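Local coordinates for ABC transporter, solute-binding protein (Staphylococcus aureus, PDB 6LKK), which binds glucose 6-phosphate as the extracellular sensor of a two-component system and has the fold of a solute-binding protein of ABC transporters, at residues E83-N88 with T211-D216; T79-D84 with V92-L97; S241-L246 with A252-K257. One frame throughout, in Å; residues are numbered along the deposited sequence.

The contacts run from the strand that holds the ligand, 213-221, through strand 92-105 to helix 240-250. Interactions 1 and 2 share Glu83 and Asp84 and have centres about 7 Å apart; their strands are antiparallel neighbours, and Tyr85 O lies 2.8 Å from Ser94 OG. The centre of interaction 3 lies about 10 Å from that of interaction 2; strand 253-254 pairs with strand 92-105, and Leu82 N is 2.8 Å from Ile255 O. Glu83 OE1 forms a salt bridge with Lys257 NZ at 2.8 Å. Asn214 and Asp216 of interaction 1 hold glucose 6-phosphate directly; the side chain of Leu97 (interaction 2) lies about 9 Å from it, that of Ala252 (interaction 3) about 11 Å.

Interaction 1 of 3, residues E83-N88 with T211-D216; sequences EDYRSN and TMLNVD. With G6P (6-O-phosphono-alpha-D-glucopyranose), chain B.
Tyr85 leans across Leu213 and Val215 on strand 213-221, and the two segments meet through methyl groups laid on the tyrosine, by van der Waals packing. Leu213 CD2 comes obliquely to the phenol end of the ring, 3.5 Å from Tyr85 CE1 and equally 3.5 Å from Tyr85 OH. Further back, Val215 CG2 sits 3.9 Å from Tyr85 CD1, while Val215 CG1 rests 3.5 Å from the backbone Tyr85 O. With CG anti to the carbonyl carbon (chi1 -55°), the tyrosine side chain is directed to the strand, crossing those of Leu213 and Val215 at about a right angle. Asp84 CB lies over the centre of one ring face, and Leu97 and Ile255 also touch the tyrosine.

Polar contacts belong to the alternate residues of the strand and go to glucose 6-phosphate. Asn214 ND2 donates to G6P O2 at 3.0 Å, nearly straight at 170°. Asp216 OD2 accepts from G6P O3 at 2.7 Å and is also hydrogen-bonded to Tyr9 OH. Thr36, Gly58, Thr138, Thr139 and Thr170 supply further ligand bonds. While Leu213 and Val215 pack against Tyr85, O2 accepts from Asn214 ND2 and donates to Asp216 OD1, and O3 donates to Asp216 OD2, matching the pair to these neighbouring hydroxyls.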
loop_
_atom_site.group_PDB
_atom_site.type_symbol
_atom_site.label_atom_id
_atom_site.label_comp_id
_atom_site.label_asym_id
_atom_site.label_seq_id
_atom_site.Cartn_x
_atom_site.Cartn_y
_atom_site.Cartn_z
ATOM N N GLU A 83 -5.956 -9.406 -15.538
ATOM C CA GLU A 83 -5.371 -8.859 -16.760
ATOM C C GLU A 83 -4.979 -7.395 -16.592
ATOM O O GLU A 83 -3.976 -6.945 -17.157
ATOM C CB GLU A 83 -6.360 -9.007 -17.919
ATOM C CG GLU A 83 -6.911 -10.421 -18.121
ATOM C CD GLU A 83 -6.113 -11.239 -19.116
ATOM O OE1 GLU A 83 -6.550 -12.362 -19.444
ATOM O OE2 GLU A 83 -5.053 -10.765 -19.574
ATOM N N ASP A 84 -5.756 -6.634 -15.823
ATOM C CA ASP A 84 -5.561 -5.191 -15.749
ATOM C C ASP A 84 -4.429 -4.773 -14.820
ATOM O O ASP A 84 -4.022 -3.607 -14.865
ATOM C CB ASP A 84 -6.851 -4.508 -15.289
ATOM C CG ASP A 84 -7.968 -4.622 -16.304
ATOM O OD1 ASP A 84 -7.669 -4.746 -17.509
ATOM O OD2 ASP A 84 -9.149 -4.582 -15.896
ATOM N N TYR A 85 -3.909 -5.676 -13.985
ATOM C CA TYR A 85 -3.011 -5.281 -12.904
ATOM C C TYR A 85 -1.678 -6.021 -12.937
ATOM O O TYR A 85 -0.978 -6.070 -11.923
ATOM C CB TYR A 85 -3.703 -5.488 -11.557
ATOM C CG TYR A 85 -5.032 -4.779 -11.480
ATOM C CD1 TYR A 85 -5.100 -3.396 -11.520
ATOM C CD2 TYR A 85 -6.220 -5.491 -11.375
ATOM C CE1 TYR A 85 -6.305 -2.738 -11.456
ATOM C CE2 TYR A 85 -7.437 -4.839 -11.310
ATOM C CZ TYR A 85 -7.471 -3.462 -11.351
ATOM O OH TYR A 85 -8.675 -2.800 -11.286
ATOM N N ARG A 86 -1.298 -6.576 -14.082
ATOM C CA ARG A 86 0.013 -7.197 -14.199
ATOM C C ARG A 86 1.099 -6.135 -14.286
ATOM O O ARG A 86 0.941 -5.110 -14.955
ATOM C CB ARG A 86 0.061 -8.104 -15.425
ATOM C CG ARG A 86 -0.850 -9.298 -15.307
ATOM C CD ARG A 86 -0.943 -10.069 -16.599
ATOM N NE ARG A 86 -1.978 -11.091 -16.521
ATOM C CZ ARG A 86 -2.106 -12.097 -17.379
ATOM N NH1 ARG A 86 -1.255 -12.226 -18.388
ATOM N NH2 ARG A 86 -3.084 -12.977 -17.223
ATOM N N SER A 87 2.209 -6.384 -13.599
ATOM C CA SER A 87 3.313 -5.438 -13.592
ATOM C C SER A 87 3.865 -5.249 -14.998
ATOM O O SER A 87 4.080 -6.220 -15.729
ATOM C CB SER A 87 4.420 -5.932 -12.663
ATOM O OG SER A 87 5.596 -5.163 -12.829
ATOM N N ASN A 88 4.089 -3.990 -15.375
ATOM C CA ASN A 88 4.830 -3.649 -16.581
ATOM C C ASN A 88 6.290 -3.341 -16.276
ATOM O O ASN A 88 6.982 -2.734 -17.101
ATOM C CB ASN A 88 4.169 -2.467 -17.293
ATOM C CG ASN A 88 4.317 -1.160 -16.532
ATOM O OD1 ASN A 88 4.747 -1.139 -15.378
ATOM N ND2 ASN A 88 3.950 -0.059 -17.179
ATOM N N THR A 211 -11.002 6.702 -6.215
ATOM C CA THR A 211 -10.192 5.982 -5.246
ATOM C C THR A 211 -8.973 5.391 -5.943
ATOM O O THR A 211 -9.108 4.683 -6.945
ATOM C CB THR A 211 -11.024 4.877 -4.589
ATOM O OG1 THR A 211 -12.136 5.468 -3.902
ATOM C CG2 THR A 211 -10.194 4.064 -3.611
ATOM N N MET A 212 -7.788 5.689 -5.417
ATOM C CA MET A 212 -6.562 5.125 -5.965
ATOM C C MET A 212 -6.447 3.653 -5.584
ATOM O O MET A 212 -6.615 3.290 -4.415
ATOM C CB MET A 212 -5.350 5.901 -5.447
ATOM C CG MET A 212 -4.008 5.423 -5.978
ATOM S SD MET A 212 -3.877 5.529 -7.770
ATOM C CE MET A 212 -4.087 7.290 -7.990
ATOM N N LEU A 213 -6.155 2.801 -6.569
ATOM C CA LEU A 213 -5.925 1.379 -6.331
ATOM C C LEU A 213 -4.433 1.103 -6.461
ATOM O O LEU A 213 -3.868 1.194 -7.556
ATOM C CB LEU A 213 -6.720 0.513 -7.305
ATOM C CG LEU A 213 -6.612 -0.999 -7.074
ATOM C CD1 LEU A 213 -7.245 -1.395 -5.750
ATOM C CD2 LEU A 213 -7.247 -1.769 -8.217
ATOM N N ASN A 214 -3.799 0.762 -5.344
ATOM C CA ASN A 214 -2.395 0.385 -5.363
ATOM C C ASN A 214 -2.254 -1.052 -5.843
ATOM O O ASN A 214 -2.936 -1.953 -5.345
ATOM C CB ASN A 214 -1.773 0.515 -3.973
ATOM C CG ASN A 214 -1.836 1.920 -3.428
ATOM O OD1 ASN A 214 -2.113 2.873 -4.156
ATOM N ND2 ASN A 214 -1.567 2.060 -2.134
ATOM N N VAL A 215 -1.361 -1.271 -6.799
ATOM C CA VAL A 215 -0.939 -2.612 -7.176
ATOM C C VAL A 215 0.369 -2.861 -6.434
ATOM O O VAL A 215 1.436 -2.402 -6.855
ATOM C CB VAL A 215 -0.784 -2.763 -8.691
ATOM C CG1 VAL A 215 -0.463 -4.209 -9.047
ATOM C CG2 VAL A 215 -2.054 -2.310 -9.405
ATOM N N ASP A 216 0.282 -3.560 -5.305
ATOM C CA ASP A 216 1.467 -3.893 -4.528
ATOM C C ASP A 216 2.299 -4.937 -5.265
ATOM O O ASP A 216 1.766 -5.802 -5.963
ATOM C CB ASP A 216 1.071 -4.415 -3.146
ATOM C CG ASP A 216 0.387 -3.362 -2.289
ATOM O OD1 ASP A 216 0.276 -2.195 -2.726
ATOM O OD2 ASP A 216 -0.040 -3.707 -1.166
HETATM C C1 G6P B . 0.577 1.400 0.719
HETATM C C2 G6P B . 0.686 0.010 0.046
HETATM C C3 G6P B . 1.078 -1.092 0.958
HETATM C C4 G6P B . 2.046 -0.634 1.956
HETATM C C5 G6P B . 1.366 0.359 2.892
HETATM C C6 G6P B . 2.361 0.961 3.832
HETATM O O1 G6P B . -0.656 1.982 0.419
HETATM O O2 G6P B . -0.566 -0.336 -0.572
HETATM O O3 G6P B . 1.698 -2.182 0.147
HETATM O O4 G6P B . 2.524 -1.752 2.745
HETATM O O5 G6P B . 0.714 1.472 2.175
HETATM O O6 G6P B . 3.371 1.593 3.078
HETATM P P G6P B . 3.808 3.186 3.439
HETATM O O1P G6P B . 4.991 3.552 2.559
HETATM O O2P G6P B . 4.204 3.300 4.924
HETATM O O3P G6P B . 2.667 4.090 3.146
#

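Interaction 2 of 3, residues T79-D84 with V92-L97; sequences TQQLED and VTSFLL
Gln81 reaches strand 92-105 with both ends of its amide. Gln81 NE2 gives a weak, strongly bent hydrogen bond to Ser94 O, 2.9 Å at 125°, and lies 3.8 Å from Thr93 CG2. On the other branch, Gln81 OE1 stands 3.6 Å from Ser94 CB and accepts from a water at 2.7 Å; the same water takes the N-H of Ser94 N at 2.9 Å. One amide thus engages the carbonyl directly and the N-H of the same residue through water. The chain is extended beyond CG (chi2 -174°), which carries the amide across to the strand. Beside it, Leu82 CD1 meets Leu97 CD1 methyl to methyl at 3.8 Å.

Second-shell bonds fix the partners. Ser94 OG is hydrogen-bonded to Tyr85 O and Thr93 OG1 to Asp75 N, while Gln81 O receives Arg86 NH2. Backbone bonds between Gln80 and Lys257 and between Leu82 and Ile255 tie the loop to 252-257, whose Ile255 touches both Gln81 and Ser94. Just after Ser94 the strand carries a classic beta bulge, Phe95 and Leu96 both facing Asp216 of strand 213-221. Leu97 packs on Leu213 and Val215, whereas Phe95 touches Leu246 and Leu96 touches Gln243, both of helix 240-250.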
loop_
_atom_site.group_PDB
_atom_site.type_symbol
_atom_site.label_atom_id
_atom_site.label_comp_id
_atom_site.label_asym_id
_atom_site.label_seq_id
_atom_site.Cartn_x
_atom_site.Cartn_y
_atom_site.Cartn_z
ATOM N N THR A 79 0.910 -15.214 -15.434
ATOM C CA THR A 79 -0.087 -15.696 -16.384
ATOM C C THR A 79 -1.460 -15.854 -15.739
ATOM O O THR A 79 -2.481 -15.731 -16.423
ATOM C CB THR A 79 0.369 -17.032 -16.977
ATOM O OG1 THR A 79 1.633 -16.861 -17.629
ATOM C CG2 THR A 79 -0.647 -17.564 -17.984
ATOM N N GLN A 80 -1.509 -16.138 -14.437
ATOM C CA GLN A 80 -2.764 -16.366 -13.733
ATOM C C GLN A 80 -3.311 -15.106 -13.076
ATOM O O GLN A 80 -4.294 -15.188 -12.334
ATOM C CB GLN A 80 -2.586 -17.450 -12.665
ATOM C CG GLN A 80 -2.706 -18.872 -13.184
ATOM C CD GLN A 80 -1.542 -19.275 -14.063
ATOM O OE1 GLN A 80 -1.718 -19.582 -15.243
ATOM N NE2 GLN A 80 -0.344 -19.289 -13.490
ATOM N N GLN A 81 -2.706 -13.952 -13.331
ATOM C CA GLN A 81 -3.074 -12.729 -12.637
ATOM C C GLN A 81 -4.124 -11.946 -13.412
ATOM O O GLN A 81 -4.243 -12.061 -14.636
ATOM C CB GLN A 81 -1.843 -11.855 -12.405
ATOM C CG GLN A 81 -0.857 -12.477 -11.446
ATOM C CD GLN A 81 0.289 -11.555 -11.104
ATOM O OE1 GLN A 81 0.500 -10.534 -11.761
ATOM N NE2 GLN A 81 1.038 -11.909 -10.067
ATOM N N LEU A 82 -4.892 -11.148 -12.674
ATOM C CA LEU A 82 -5.884 -10.271 -13.278
ATOM C C LEU A 82 -5.258 -9.455 -14.402
ATOM O O LEU A 82 -4.180 -8.876 -14.243
ATOM C CB LEU A 82 -6.478 -9.352 -12.209
ATOM C CG LEU A 82 -7.303 -10.087 -11.150
ATOM C CD1 LEU A 82 -7.572 -9.197 -9.949
ATOM C CD2 LEU A 82 -8.611 -10.591 -11.750
ATOM N N GLU A 83 -5.956 -9.406 -15.538
ATOM C CA GLU A 83 -5.371 -8.859 -16.760
ATOM C C GLU A 83 -4.979 -7.395 -16.592
ATOM O O GLU A 83 -3.976 -6.945 -17.157
ATOM C CB GLU A 83 -6.360 -9.007 -17.919
ATOM C CG GLU A 83 -6.911 -10.421 -18.121
ATOM C CD GLU A 83 -6.113 -11.239 -19.116
ATOM O OE1 GLU A 83 -6.550 -12.362 -19.444
ATOM O OE2 GLU A 83 -5.053 -10.765 -19.574
ATOM N N ASP A 84 -5.756 -6.634 -15.823
ATOM C CA ASP A 84 -5.561 -5.191 -15.749
ATOM C C ASP A 84 -4.429 -4.773 -14.820
ATOM O O ASP A 84 -4.022 -3.607 -14.865
ATOM C CB ASP A 84 -6.851 -4.508 -15.289
ATOM C CG ASP A 84 -7.968 -4.622 -16.304
ATOM O OD1 ASP A 84 -7.669 -4.746 -17.509
ATOM O OD2 ASP A 84 -9.149 -4.582 -15.896
ATOM N N VAL A 92 9.432 -6.448 -11.039
ATOM C CA VAL A 92 8.343 -6.501 -10.070
ATOM C C VAL A 92 7.292 -7.502 -10.527
ATOM O O VAL A 92 6.863 -7.479 -11.687
ATOM C CB VAL A 92 7.706 -5.113 -9.866
ATOM C CG1 VAL A 92 6.556 -5.187 -8.869
ATOM C CG2 VAL A 92 8.754 -4.115 -9.394
ATOM N N THR A 93 6.877 -8.370 -9.607
ATOM C CA THR A 93 5.699 -9.211 -9.768
ATOM C C THR A 93 4.570 -8.615 -8.940
ATOM O O THR A 93 4.755 -8.324 -7.755
ATOM C CB THR A 93 5.978 -10.645 -9.308
ATOM O OG1 THR A 93 7.071 -11.195 -10.052
ATOM C CG2 THR A 93 4.747 -11.533 -9.483
ATOM N N SER A 94 3.406 -8.431 -9.555
ATOM C CA SER A 94 2.261 -7.938 -8.801
ATOM C C SER A 94 1.853 -8.959 -7.746
ATOM O O SER A 94 1.931 -10.171 -7.969
ATOM C CB SER A 94 1.096 -7.637 -9.739
ATOM O OG SER A 94 1.425 -6.560 -10.601
ATOM N N PHE A 95 1.418 -8.455 -6.585
ATOM C CA PHE A 95 1.194 -9.286 -5.408
ATOM C C PHE A 95 -0.213 -9.135 -4.840
ATOM O O PHE A 95 -0.895 -10.136 -4.601
ATOM C CB PHE A 95 2.236 -8.943 -4.339
ATOM C CG PHE A 95 1.961 -9.557 -2.994
ATOM C CD1 PHE A 95 1.776 -10.924 -2.864
ATOM C CD2 PHE A 95 1.905 -8.765 -1.856
ATOM C CE1 PHE A 95 1.528 -11.490 -1.632
ATOM C CE2 PHE A 95 1.657 -9.324 -0.619
ATOM C CZ PHE A 95 1.471 -10.689 -0.505
ATOM N N LEU A 96 -0.653 -7.898 -4.603
ATOM C CA LEU A 96 -1.965 -7.642 -4.025
ATOM C C LEU A 96 -2.508 -6.333 -4.577
ATOM O O LEU A 96 -1.757 -5.472 -5.040
ATOM C CB LEU A 96 -1.920 -7.559 -2.493
ATOM C CG LEU A 96 -1.761 -8.832 -1.660
ATOM C CD1 LEU A 96 -1.751 -8.452 -0.187
ATOM C CD2 LEU A 96 -2.863 -9.849 -1.941
ATOM N N LEU A 97 -3.829 -6.194 -4.512
ATOM C CA LEU A 97 -4.508 -4.944 -4.824
ATOM C C LEU A 97 -4.913 -4.281 -3.515
ATOM O O LEU A 97 -5.577 -4.905 -2.682
ATOM C CB LEU A 97 -5.740 -5.189 -5.695
ATOM C CG LEU A 97 -5.493 -5.995 -6.972
ATOM C CD1 LEU A 97 -6.799 -6.245 -7.699
ATOM C CD2 LEU A 97 -4.505 -5.281 -7.877
HETATM O O HOH W 1 2.686 -8.983 -12.348
#

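Interaction 3 of 3, residues S241-L246 with A252-K257; sequences SVQQRL and AKSIRK
Gln243 OE1 is gripped by two donors from the segment 252-257, Ser254 OG at 2.7 Å and Ile255 N at 3.1 Å. The residues that receive it form an ST turn, in which Ser254 OG accepts from Arg256 N, so the serine hydroxyl gives its hydrogen to the glutamine while taking one from the backbone two residues on. The two bonds use the carbonyl differently: Ser254 OG lies in the carbonyl plane, on a lone pair, whereas Ile255 N is tilted 27° from that plane. This buried oxygen is thereby held in two directions, and the rotation of the amide is restrained. The other branch is satisfied too, since Gln243 NE2 is hydrogen-bonded to Phe95 O on strand 92-105 and to Leu237 O.

A bend at chi2 (-91°) turns the amide off the helix toward the turn and lets the aliphatic part of the side chain cross that of Arg256 at a slant, with Gln243 CG 3.8 Å from Arg256 CD. The guanidinium beyond is occupied elsewhere: it forms a salt bridge with Asp258 and a hydrogen bond to Thr238 O. Ile255 CG2 adds a methyl 3.6 Å from Gln243 OE1.

The contact joins helix 240-250 to the short, weakly bonded strand 253-254 that follows it and pairs antiparallel with strand 92-105. Toward the end of the helix, Ala252 N makes a weak hydrogen bond to Leu246 O at 3.4 Å. There Ala252 CB packs 4.0 Å from Leu246 CB.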
loop_
_atom_site.group_PDB
_atom_site.type_symbol
_atom_site.label_atom_id
_atom_site.label_comp_id
_atom_site.label_asym_id
_atom_site.label_seq_id
_atom_site.Cartn_x
_atom_site.Cartn_y
_atom_site.Cartn_z
ATOM N N SER A 241 -3.074 -20.894 -3.353
ATOM C CA SER A 241 -3.496 -21.267 -2.006
ATOM C C SER A 241 -3.134 -20.186 -0.996
ATOM O O SER A 241 -3.914 -19.899 -0.082
ATOM C CB SER A 241 -2.886 -22.612 -1.606
ATOM O OG SER A 241 -1.476 -22.539 -1.514
ATOM N N VAL A 242 -1.967 -19.561 -1.152
ATOM C CA VAL A 242 -1.561 -18.518 -0.216
ATOM C C VAL A 242 -2.385 -17.254 -0.434
ATOM O O VAL A 242 -2.832 -16.617 0.527
ATOM C CB VAL A 242 -0.050 -18.249 -0.349
ATOM C CG1 VAL A 242 0.367 -17.043 0.477
ATOM C CG2 VAL A 242 0.732 -19.482 0.077
ATOM N N GLN A 243 -2.602 -16.872 -1.694
ATOM C CA GLN A 243 -3.460 -15.725 -1.980
ATOM C C GLN A 243 -4.866 -15.954 -1.438
ATOM O O GLN A 243 -5.490 -15.035 -0.894
ATOM C CB GLN A 243 -3.497 -15.467 -3.485
ATOM C CG GLN A 243 -2.188 -14.940 -4.063
ATOM C CD GLN A 243 -2.109 -13.426 -4.072
ATOM O OE1 GLN A 243 -3.070 -12.742 -4.425
ATOM N NE2 GLN A 243 -0.953 -12.893 -3.687
ATOM N N GLN A 244 -5.376 -17.180 -1.576
ATOM C CA GLN A 244 -6.697 -17.511 -1.049
ATOM C C GLN A 244 -6.730 -17.367 0.468
ATOM O O GLN A 244 -7.731 -16.905 1.034
ATOM C CB GLN A 244 -7.070 -18.931 -1.474
ATOM C CG GLN A 244 -8.444 -19.401 -1.025
ATOM C CD GLN A 244 -9.580 -18.739 -1.786
ATOM O OE1 GLN A 244 -9.439 -18.383 -2.953
ATOM N NE2 GLN A 244 -10.717 -18.578 -1.125
ATOM N N ARG A 245 -5.643 -17.752 1.143
ATOM C CA ARG A 245 -5.572 -17.596 2.593
ATOM C C ARG A 245 -5.603 -16.126 2.991
ATOM O O ARG A 245 -6.247 -15.758 3.980
ATOM C CB ARG A 245 -4.306 -18.261 3.133
ATOM C CG ARG A 245 -4.400 -19.766 3.324
ATOM C CD ARG A 245 -3.078 -20.316 3.835
ATOM N NE ARG A 245 -2.463 -21.234 2.880
ATOM C CZ ARG A 245 -1.155 -21.462 2.782
ATOM N NH1 ARG A 245 -0.295 -20.829 3.572
ATOM N NH2 ARG A 245 -0.704 -22.321 1.880
ATOM N N LEU A 246 -4.901 -15.270 2.244
ATOM C CA LEU A 246 -4.902 -13.845 2.558
ATOM C C LEU A 246 -6.282 -13.237 2.346
ATOM O O LEU A 246 -6.721 -12.387 3.128
ATOM C CB LEU A 246 -3.857 -13.122 1.709
ATOM C CG LEU A 246 -2.398 -13.450 2.037
ATOM C CD1 LEU A 246 -1.462 -12.884 0.982
ATOM C CD2 LEU A 246 -2.035 -12.910 3.415
ATOM N N ALA A 252 -8.199 -9.496 1.969
ATOM C CA ALA A 252 -7.273 -9.006 0.965
ATOM C C ALA A 252 -7.912 -9.125 -0.411
ATOM O O ALA A 252 -8.872 -9.869 -0.614
ATOM C CB ALA A 252 -5.962 -9.790 1.005
ATOM N N LYS A 253 -7.373 -8.369 -1.359
ATOM C CA LYS A 253 -7.806 -8.434 -2.749
ATOM C C LYS A 253 -6.691 -9.100 -3.547
ATOM O O LYS A 253 -5.636 -8.499 -3.778
ATOM C CB LYS A 253 -8.151 -7.045 -3.276
ATOM C CG LYS A 253 -9.442 -6.503 -2.671
ATOM C CD LYS A 253 -9.747 -5.090 -3.134
ATOM C CE LYS A 253 -11.164 -4.676 -2.758
ATOM N NZ LYS A 253 -11.396 -4.679 -1.287
ATOM N N SER A 254 -6.929 -10.342 -3.951
ATOM C CA SER A 254 -5.910 -11.139 -4.614
ATOM C C SER A 254 -5.585 -10.589 -5.996
ATOM O O SER A 254 -6.434 -10.015 -6.685
ATOM C CB SER A 254 -6.374 -12.589 -4.736
ATOM O OG SER A 254 -5.460 -13.361 -5.504
ATOM N N ILE A 255 -4.329 -10.788 -6.405
ATOM C CA ILE A 255 -3.907 -10.466 -7.764
ATOM C C ILE A 255 -4.294 -11.544 -8.764
ATOM O O ILE A 255 -4.171 -11.320 -9.973
ATOM C CB ILE A 255 -2.382 -10.239 -7.777
ATOM C CG1 ILE A 255 -1.907 -9.634 -9.104
ATOM C CG2 ILE A 255 -1.636 -11.542 -7.490
ATOM C CD1 ILE A 255 -2.468 -8.257 -9.401
ATOM N N ARG A 256 -4.777 -12.695 -8.302
ATOM C CA ARG A 256 -5.001 -13.848 -9.162
ATOM C C ARG A 256 -6.456 -13.948 -9.609
ATOM O O ARG A 256 -7.380 -13.569 -8.884
ATOM C CB ARG A 256 -4.604 -15.139 -8.445
ATOM C CG ARG A 256 -3.121 -15.256 -8.138
ATOM C CD ARG A 256 -2.822 -16.575 -7.438
ATOM N NE ARG A 256 -3.101 -17.736 -8.284
ATOM C CZ ARG A 256 -2.186 -18.474 -8.910
ATOM N NH1 ARG A 256 -0.891 -18.202 -8.807
ATOM N NH2 ARG A 256 -2.573 -19.500 -9.648
ATOM N N LYS A 257 -6.644 -14.492 -10.815
ATOM C CA LYS A 257 -7.983 -14.741 -11.343
ATOM C C LYS A 257 -8.681 -15.884 -10.617
ATOM O O LYS A 257 -9.912 -15.884 -10.509
ATOM C CB LYS A 257 -7.909 -15.076 -12.834
ATOM C CG LYS A 257 -7.363 -13.983 -13.733
ATOM C CD LYS A 257 -6.913 -14.583 -15.061
ATOM C CE LYS A 257 -7.333 -13.743 -16.252
ATOM N NZ LYS A 257 -6.843 -14.343 -17.526
#